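Local coordinates for protein extracellular sialidase/neuraminidase, putative (Aspergillus fumigatus, PDB 2XZI) that hydrolyses terminal sialic acid residues from glycoconjugates, probably preferring the deaminated sugar KDN as its substrate, at residues A[38-43]-A[336-341]; A[178-183]-A[201-206]; A[351-356]-A[371-376]. One frame throughout, in Å; residues are numbered along the deposited sequence.

Contact 1. Residues A[38-43]-A[336-341]; sequences FRIPAV and GGYSSM. With KDM (deamino-alpha-neuraminic acid), chain C.
Y338 meets R39 and I40 over one face of its ring. The guanidinium of R39 stands almost perpendicular to the ring, with NH2 3.3 Å from CE1 of Y338, a cation-pi contact whose CZ lies 23° off the ring normal. Beside it I40 CD1 sits 3.6 Å from CE2 of Y338 and makes a CH-pi contact; I40 has a left-handed backbone conformation and sends its N-H to E354. P41 CD packs against the CB of Y338, at the base of its side chain, 3.8 Å away; proline, with no N-H to donate, suits a strand edge where no backbone hydrogen bonds cross to 336-341, and its ring also packs on S339.

Further along, S340 directs OG back to the neighbouring strand, with chi1 -172° setting OG opposite its own backbone N. S340 OG accepts the N-H of V43, V43 N to S340 OG 2.9 Å, a somewhat bent bond that a small hydroxyl side chain can make across the gap. The methyl CG1 of V43 packs on the same oxygen, and a water bridges V43 O and M341 O. The strands run nearly parallel, as expected of inner strands from adjoining blades of a six-bladed beta-propeller.

R39 NE is salt-bridged to E354, which steadies the head while NH1 and NH2 both bond to O1A of the sugar, NH2 at 2.9 Å. Y338 OH, hydrogen-bonded to E229, lies 3.2 Å from C2 of the sugar. A cation gripping the carboxylate and a phenol beneath the anomeric carbon are consistent with the sialidase active site.

Contact 2. Residues A[178-183]-A[201-206]; sequences DGWAWD and PAMGRN. With KDM (deamino-alpha-neuraminic acid), chain C.
Over one face of the W180 six-membered ring lies the methyl CE of M203, 4.3 Å from the centroid, a CH-pi contact within a Met-aromatic arrangement. M203 belongs to the tip of a beta hairpin, a type II turn from A202 to R205 in a blade of the propeller. At the edge of the same W180 ring, near its plane, stand M203 O, 3.3 Å from W180 CH2, and the CA of G204. The W182 indole has O5 of the bound sugar at its edge, in plane, and M203 SD approaches it obliquely, 3.8 Å from CD1. The R205 guanidinium carries A202 CB over one face and the carboxylate of D183 at its edge.

G204 suits the third position of the turn because the backbone takes a positive phi there, and it has no side chain to press on W180. M203, extended with chi1 168°, reaches between the two tryptophans, where a flexible thioether can fit surfaces of differing tilt.

Two residues on from M203, R205 holds the loop 178-183 by a two-nitrogen salt bridge to D183, each nitrogen meeting one oxygen on its syn side. L175 O also takes R205 NE, so several acceptors fix the guanidinium's rotation. R205 NH1 does double duty: it lies 2.7 Å from D183 OD1 and 2.9 Å from M203 O, the latter in the carbonyl plane, on a lone pair.

Contact 3. Residues A[351-356]-A[371-376]; sequences ALVESD and IWRRFN. With KDM (deamino-alpha-neuraminic acid), chain D.
L352 and W372 meet through contrasting first torsions: in L352 CG lies opposite the carbonyl carbon, chi1 -69°, whereas the indole of W372 swings opposite its backbone N, chi1 169°. These turns bring L352 CD2 to 3.6 Å from CE3 of W372, a meeting of branched aliphatic and aromatic carbons on one face of the sheet. Both residues also pack on L17 of the strand 12-18 and on V43, a buried layer that the apolar leucine and the broad indole suit well. The indole N of W372 is satisfied by G82 O.

Four backbone hydrogen bonds tie the two strands, which twist markedly against each other. A351 and R373 form one hydrogen-bonded pair, with R373 N 2.8 Å from A351 O. V353 and I371 form the next, with I371 N 2.8 Å from V353 O. L352 and W372 are the non-hydrogen-bonded pair between them, where L352 CA makes a CA-H...O contact of 3.2 Å with I371 O. This is an antiparallel beta hairpin in the last blade of the propeller, which the N-terminal strand 12-18 completes in the manner of a Velcro closure.

The other face carries A351, V353, I371 and R373. The small A351 keeps its CB 4.2 Å from CE2 of F375, and the long aliphatic part of R373 runs past V353 before its guanidinium pairs with E335. Where the strand 351-356 runs on, D356 is salt-bridged to R368, and its OD2 accepts the O5 hydroxyl of a second sugar molecule at 2.7 Å.

How the contacts relate
Contacts 1 and 3 adjoin, with centres about 8 Å apart, because strands 334-343 and 349-356 are neighbours in the last blade of the propeller; L352 N bonds to S340 O between them. Contact 2 lies in another blade, its centre about 21 Å from that of contact 1 and about 28 Å from that of contact 3. Along the chain, the segments of contact 2 fall between the two of contact 1, and contact 3 comes last. Contact 1 thus links the first and last blades near the propeller's centre. Contacts 1 and 2 approach one bound sugar from different blades, whereas contact 3 reaches a second one.

Contact 1. Residues A[38-43]-A[336-341]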
# COMPACT_ATOMS: atom_id res chain seq x y z
N PHE A 38 7.32 3.01 11.45
CA PHE A 38 7.10 2.92 10.02
C PHE A 38 5.73 2.34 9.82
O PHE A 38 5.38 1.35 10.44
CB PHE A 38 8.15 2.04 9.38
CG PHE A 38 9.55 2.59 9.50
CD1 PHE A 38 10.02 3.52 8.59
CD2 PHE A 38 10.41 2.16 10.52
CE1 PHE A 38 11.30 4.03 8.67
CE2 PHE A 38 11.69 2.70 10.62
CZ PHE A 38 12.14 3.61 9.68
N ARG A 39 4.95 3.01 8.98
CA ARG A 39 3.58 2.58 8.65
C ARG A 39 3.31 2.81 7.17
O ARG A 39 4.11 3.43 6.48
CB ARG A 39 2.56 3.36 9.49
CG ARG A 39 2.44 2.90 10.95
CD ARG A 39 1.08 3.25 11.54
NE ARG A 39 0.05 2.58 10.77
CZ ARG A 39 -1.22 2.96 10.67
NH1 ARG A 39 -1.68 4.01 11.34
NH2 ARG A 39 -2.02 2.28 9.86
N ILE A 40 2.18 2.26 6.71
CA ILE A 40 1.65 2.58 5.38
C ILE A 40 2.56 2.09 4.24
O ILE A 40 3.11 2.89 3.48
CB ILE A 40 1.30 4.10 5.23
CG1 ILE A 40 0.74 4.73 6.53
CG2 ILE A 40 0.31 4.29 4.09
CD1 ILE A 40 -0.49 4.08 7.10
N PRO A 41 2.72 0.76 4.12
CA PRO A 41 3.60 0.15 3.12
C PRO A 41 3.08 0.22 1.68
O PRO A 41 1.87 0.23 1.43
CB PRO A 41 3.66 -1.32 3.56
CG PRO A 41 2.32 -1.53 4.23
CD PRO A 41 2.13 -0.26 5.01
N ALA A 42 4.02 0.24 0.74
CA ALA A 42 3.70 0.05 -0.67
C ALA A 42 4.88 -0.67 -1.29
O ALA A 42 6.02 -0.32 -0.98
CB ALA A 42 3.51 1.38 -1.33
N VAL A 43 4.63 -1.61 -2.18
CA VAL A 43 5.72 -2.38 -2.81
C VAL A 43 5.42 -2.64 -4.28
O VAL A 43 4.27 -2.95 -4.65
CB VAL A 43 6.02 -3.70 -2.04
CG1 VAL A 43 4.85 -4.70 -2.14
CG2 VAL A 43 7.35 -4.32 -2.50
N GLY A 336 -0.13 -7.19 11.87
CA GLY A 336 -1.45 -6.90 11.40
C GLY A 336 -1.67 -5.44 11.15
O GLY A 336 -1.30 -4.60 11.97
N GLY A 337 -2.28 -5.13 10.02
CA GLY A 337 -2.63 -3.77 9.66
C GLY A 337 -2.61 -3.63 8.15
O GLY A 337 -3.02 -4.56 7.42
N TYR A 338 -2.12 -2.47 7.69
CA TYR A 338 -2.02 -2.19 6.24
C TYR A 338 -1.03 -3.14 5.57
O TYR A 338 -0.10 -3.65 6.20
CB TYR A 338 -1.53 -0.76 5.99
CG TYR A 338 -2.51 0.36 6.26
CD1 TYR A 338 -3.38 0.35 7.36
CD2 TYR A 338 -2.52 1.48 5.42
CE1 TYR A 338 -4.26 1.44 7.59
CE2 TYR A 338 -3.38 2.52 5.63
CZ TYR A 338 -4.25 2.50 6.71
OH TYR A 338 -5.10 3.57 6.93
N SER A 339 -1.23 -3.38 4.27
CA SER A 339 -0.39 -4.31 3.53
C SER A 339 -0.25 -3.90 2.08
O SER A 339 -1.02 -3.07 1.58
CB SER A 339 -0.99 -5.72 3.62
OG SER A 339 -2.23 -5.75 2.93
N SER A 340 0.73 -4.49 1.40
CA SER A 340 0.97 -4.27 -0.02
C SER A 340 1.57 -5.52 -0.62
O SER A 340 2.40 -6.17 0.02
CB SER A 340 1.90 -3.08 -0.24
OG SER A 340 2.01 -2.73 -1.61
N MET A 341 1.13 -5.89 -1.82
CA MET A 341 1.68 -7.05 -2.51
C MET A 341 2.19 -6.76 -3.91
O MET A 341 1.64 -5.92 -4.63
CB MET A 341 0.61 -8.16 -2.65
CG MET A 341 0.10 -8.72 -1.33
SD MET A 341 -1.11 -10.02 -1.63
CE MET A 341 -2.52 -9.08 -2.26
C2 KDM C . -5.34 5.45 9.55
C1 KDM C . -5.60 4.05 10.10
C3 KDM C . -3.92 5.55 8.98
C4 KDM C . -3.78 6.60 7.84
C5 KDM C . -4.95 7.60 7.74
C6 KDM C . -6.27 6.81 7.60
C7 KDM C . -7.52 7.69 7.73
C8 KDM C . -8.79 6.89 7.40
C9 KDM C . -10.04 7.74 7.57
O5 KDM C . -4.75 8.53 6.65
O1A KDM C . -4.61 3.35 10.44
O1B KDM C . -6.80 3.72 10.20
O4 KDM C . -2.58 7.34 8.07
O6 KDM C . -6.40 5.72 8.57
O7 KDM C . -7.60 8.18 9.07
O8 KDM C . -8.76 6.44 6.03
O9 KDM C . -9.99 8.78 6.58
O2 KDM C . -5.49 6.32 10.67
O HOH W 1 2.31 -3.78 -6.31

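Contact 2. Residues A[178-183]-A[201-206]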
# COMPACT_ATOMS: atom_id res chain seq x y z
N ASP A 178 -12.17 20.43 -6.56
CA ASP A 178 -12.16 21.70 -5.85
C ASP A 178 -13.06 21.66 -4.61
O ASP A 178 -14.09 20.98 -4.58
CB ASP A 178 -12.59 22.85 -6.77
CG ASP A 178 -11.57 23.17 -7.85
OD1 ASP A 178 -10.37 22.83 -7.72
OD2 ASP A 178 -11.96 23.82 -8.85
N GLY A 179 -12.66 22.39 -3.57
CA GLY A 179 -13.43 22.43 -2.34
C GLY A 179 -13.16 21.30 -1.38
O GLY A 179 -13.74 21.25 -0.29
N TRP A 180 -12.31 20.35 -1.77
CA TRP A 180 -11.98 19.24 -0.88
C TRP A 180 -11.05 19.67 0.25
O TRP A 180 -10.24 20.59 0.10
CB TRP A 180 -11.38 18.08 -1.67
CG TRP A 180 -12.40 17.18 -2.36
CD1 TRP A 180 -13.65 17.54 -2.84
CD2 TRP A 180 -12.26 15.79 -2.64
NE1 TRP A 180 -14.28 16.45 -3.40
CE2 TRP A 180 -13.45 15.36 -3.27
CE3 TRP A 180 -11.24 14.85 -2.39
CZ2 TRP A 180 -13.64 14.04 -3.68
CZ3 TRP A 180 -11.44 13.54 -2.80
CH2 TRP A 180 -12.62 13.14 -3.44
N ALA A 181 -11.19 18.99 1.38
CA ALA A 181 -10.33 19.18 2.54
C ALA A 181 -9.50 17.91 2.70
O ALA A 181 -8.41 17.82 2.14
CB ALA A 181 -11.16 19.49 3.78
N TRP A 182 -10.03 16.91 3.39
CA TRP A 182 -9.34 15.62 3.45
C TRP A 182 -9.25 15.02 2.05
O TRP A 182 -10.12 15.24 1.19
CB TRP A 182 -10.01 14.64 4.42
CG TRP A 182 -9.20 13.39 4.61
CD1 TRP A 182 -9.49 12.14 4.11
CD2 TRP A 182 -7.97 13.26 5.34
NE1 TRP A 182 -8.50 11.25 4.49
CE2 TRP A 182 -7.56 11.91 5.23
CE3 TRP A 182 -7.18 14.16 6.07
CZ2 TRP A 182 -6.39 11.44 5.85
CZ3 TRP A 182 -6.00 13.68 6.67
CH2 TRP A 182 -5.63 12.34 6.55
N ASP A 183 -8.16 14.28 1.82
CA ASP A 183 -7.98 13.49 0.61
C ASP A 183 -7.03 12.35 0.93
O ASP A 183 -6.35 12.37 1.97
CB ASP A 183 -7.40 14.33 -0.56
CG ASP A 183 -7.39 13.57 -1.88
OD1 ASP A 183 -8.26 12.68 -2.06
OD2 ASP A 183 -6.51 13.87 -2.73
N PRO A 201 -5.83 4.12 -7.65
CA PRO A 201 -7.01 4.32 -6.82
C PRO A 201 -6.81 5.46 -5.85
O PRO A 201 -5.73 5.62 -5.29
CB PRO A 201 -7.14 3.00 -6.07
CG PRO A 201 -5.72 2.53 -5.91
CD PRO A 201 -5.00 2.99 -7.17
N ALA A 202 -7.86 6.25 -5.64
CA ALA A 202 -7.83 7.36 -4.70
C ALA A 202 -9.18 7.54 -4.02
O ALA A 202 -10.16 6.85 -4.35
CB ALA A 202 -7.39 8.65 -5.39
N MET A 203 -9.22 8.48 -3.08
CA MET A 203 -10.47 8.75 -2.38
C MET A 203 -11.54 9.23 -3.37
O MET A 203 -11.32 10.19 -4.10
CB MET A 203 -10.24 9.81 -1.30
CG MET A 203 -11.52 10.37 -0.71
SD MET A 203 -11.14 11.38 0.73
CE MET A 203 -12.53 12.50 0.77
N GLY A 204 -12.68 8.53 -3.41
CA GLY A 204 -13.82 8.93 -4.26
C GLY A 204 -13.58 8.90 -5.76
O GLY A 204 -14.42 9.39 -6.52
N ARG A 205 -12.46 8.34 -6.23
CA ARG A 205 -12.11 8.49 -7.65
C ARG A 205 -10.96 7.58 -8.02
O ARG A 205 -10.19 7.16 -7.15
CB ARG A 205 -11.71 9.94 -7.92
CG ARG A 205 -10.35 10.37 -7.37
CD ARG A 205 -10.35 11.87 -7.14
NE ARG A 205 -9.05 12.46 -6.81
CZ ARG A 205 -8.47 12.48 -5.61
NH1 ARG A 205 -9.00 11.84 -4.57
NH2 ARG A 205 -7.33 13.14 -5.46
N ASN A 206 -10.84 7.27 -9.31
CA ASN A 206 -9.60 6.74 -9.87
C ASN A 206 -8.88 7.85 -10.62
O ASN A 206 -9.51 8.73 -11.21
CB ASN A 206 -9.85 5.61 -10.85
CG ASN A 206 -10.47 4.40 -10.22
OD1 ASN A 206 -10.09 3.99 -9.12
ND2 ASN A 206 -11.38 3.76 -10.94
C2 KDM C . -5.34 5.45 9.55
C1 KDM C . -5.60 4.05 10.10
C3 KDM C . -3.92 5.55 8.98
C4 KDM C . -3.78 6.60 7.84
C5 KDM C . -4.95 7.60 7.74
C6 KDM C . -6.27 6.81 7.60
C7 KDM C . -7.52 7.69 7.73
C8 KDM C . -8.79 6.89 7.40
C9 KDM C . -10.04 7.74 7.57
O5 KDM C . -4.75 8.53 6.65
O1A KDM C . -4.61 3.35 10.44
O1B KDM C . -6.80 3.72 10.20
O4 KDM C . -2.58 7.34 8.07
O6 KDM C . -6.40 5.72 8.57
O7 KDM C . -7.60 8.18 9.07
O8 KDM C . -8.76 6.44 6.03
O9 KDM C . -9.99 8.78 6.58
O2 KDM C . -5.49 6.32 10.67

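Contact 3. Residues A[351-356]-A[371-376]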
# COMPACT_ATOMS: atom_id res chain seq x y z
N ALA A 351 5.01 -9.50 0.01
CA ALA A 351 4.05 -8.71 0.76
C ALA A 351 4.73 -7.92 1.87
O ALA A 351 5.57 -8.46 2.60
CB ALA A 351 2.95 -9.59 1.33
N LEU A 352 4.36 -6.65 1.99
CA LEU A 352 4.69 -5.85 3.16
C LEU A 352 3.48 -5.82 4.06
O LEU A 352 2.37 -5.65 3.58
CB LEU A 352 5.06 -4.42 2.75
CG LEU A 352 6.35 -4.22 1.99
CD1 LEU A 352 6.48 -2.79 1.55
CD2 LEU A 352 7.60 -4.65 2.82
N VAL A 353 3.71 -5.98 5.37
CA VAL A 353 2.62 -6.03 6.35
C VAL A 353 3.04 -5.27 7.60
O VAL A 353 4.13 -5.50 8.16
CB VAL A 353 2.25 -7.50 6.74
CG1 VAL A 353 0.94 -7.52 7.55
CG2 VAL A 353 2.12 -8.41 5.51
N GLU A 354 2.18 -4.35 8.04
CA GLU A 354 2.38 -3.65 9.30
C GLU A 354 2.38 -4.58 10.51
O GLU A 354 1.72 -5.62 10.51
CB GLU A 354 1.28 -2.61 9.50
CG GLU A 354 1.33 -1.47 8.52
CD GLU A 354 0.33 -0.35 8.89
OE1 GLU A 354 -0.74 -0.66 9.44
OE2 GLU A 354 0.62 0.83 8.61
N SER A 355 3.13 -4.15 11.52
CA SER A 355 3.19 -4.82 12.81
C SER A 355 3.23 -3.77 13.92
O SER A 355 3.72 -2.69 13.70
CB SER A 355 4.43 -5.70 12.86
OG SER A 355 4.38 -6.60 13.94
N ASP A 356 2.76 -4.13 15.12
CA ASP A 356 2.59 -3.16 16.20
C ASP A 356 3.06 -3.79 17.49
O ASP A 356 2.54 -4.82 17.91
CB ASP A 356 1.10 -2.80 16.30
CG ASP A 356 0.80 -1.66 17.29
OD1 ASP A 356 1.65 -1.27 18.11
OD2 ASP A 356 -0.33 -1.15 17.23
N ILE A 371 6.89 -5.73 8.18
CA ILE A 371 7.42 -7.05 7.86
C ILE A 371 7.40 -7.25 6.36
O ILE A 371 6.44 -6.83 5.69
CB ILE A 371 6.56 -8.16 8.54
CG1 ILE A 371 6.51 -8.02 10.06
CG2 ILE A 371 6.99 -9.57 8.09
CD1 ILE A 371 7.76 -7.54 10.70
N TRP A 372 8.45 -7.87 5.83
CA TRP A 372 8.49 -8.35 4.45
C TRP A 372 8.32 -9.86 4.39
O TRP A 372 9.00 -10.60 5.11
CB TRP A 372 9.82 -7.95 3.82
CG TRP A 372 10.17 -8.57 2.50
CD1 TRP A 372 11.21 -9.43 2.26
CD2 TRP A 372 9.54 -8.33 1.23
NE1 TRP A 372 11.26 -9.75 0.93
CE2 TRP A 372 10.25 -9.09 0.27
CE3 TRP A 372 8.44 -7.57 0.81
CZ2 TRP A 372 9.91 -9.10 -1.08
CZ3 TRP A 372 8.10 -7.58 -0.54
CH2 TRP A 372 8.84 -8.34 -1.47
N ARG A 373 7.42 -10.31 3.53
CA ARG A 373 7.15 -11.73 3.39
C ARG A 373 7.28 -12.09 1.93
O ARG A 373 6.89 -11.30 1.04
CB ARG A 373 5.73 -12.05 3.79
CG ARG A 373 5.44 -11.86 5.25
CD ARG A 373 4.00 -12.28 5.59
NE ARG A 373 3.85 -12.43 7.03
CZ ARG A 373 4.23 -13.52 7.70
NH1 ARG A 373 4.77 -14.56 7.08
NH2 ARG A 373 4.08 -13.56 9.02
N ARG A 374 7.82 -13.29 1.69
CA ARG A 374 7.72 -13.95 0.40
C ARG A 374 7.05 -15.29 0.60
O ARG A 374 7.40 -16.01 1.54
CB ARG A 374 9.10 -14.14 -0.22
CG ARG A 374 9.74 -12.85 -0.67
CD ARG A 374 11.28 -12.90 -0.76
NE ARG A 374 11.79 -14.18 -1.24
CZ ARG A 374 11.84 -14.55 -2.52
NH1 ARG A 374 11.43 -13.72 -3.47
NH2 ARG A 374 12.27 -15.77 -2.83
N PHE A 375 6.12 -15.64 -0.27
CA PHE A 375 5.53 -16.97 -0.24
C PHE A 375 5.04 -17.30 -1.63
O PHE A 375 4.76 -16.40 -2.42
CB PHE A 375 4.39 -17.05 0.79
CG PHE A 375 3.41 -15.90 0.74
CD1 PHE A 375 2.38 -15.90 -0.17
CD2 PHE A 375 3.52 -14.84 1.63
CE1 PHE A 375 1.47 -14.85 -0.21
CE2 PHE A 375 2.61 -13.79 1.59
CZ PHE A 375 1.58 -13.81 0.67
N ASN A 376 4.96 -18.58 -1.95
CA ASN A 376 4.40 -18.97 -3.23
C ASN A 376 2.95 -19.38 -3.14
O ASN A 376 2.36 -19.44 -2.05
CB ASN A 376 5.26 -20.03 -3.94
CG ASN A 376 5.39 -21.33 -3.15
OD1 ASN A 376 4.84 -21.50 -2.05
ND2 ASN A 376 6.15 -22.26 -3.73
C2 KDM D . -5.75 -3.09 17.52
C1 KDM D . -6.57 -3.41 16.25
C3 KDM D . -4.52 -4.01 17.64
C4 KDM D . -3.45 -3.67 16.58
C5 KDM D . -3.13 -2.16 16.57
C6 KDM D . -4.43 -1.33 16.44
C7 KDM D . -4.36 0.21 16.46
C8 KDM D . -5.78 0.81 16.27
C9 KDM D . -5.84 2.35 16.34
O5 KDM D . -2.24 -1.85 15.49
O1A KDM D . -7.04 -2.43 15.61
O1B KDM D . -6.70 -4.61 15.93
O4 KDM D . -2.26 -4.42 16.86
O6 KDM D . -5.32 -1.71 17.54
O7 KDM D . -3.80 0.66 17.70
O8 KDM D . -6.34 0.37 15.02
O9 KDM D . -4.64 2.96 15.86
O2 KDM D . -6.57 -3.28 18.68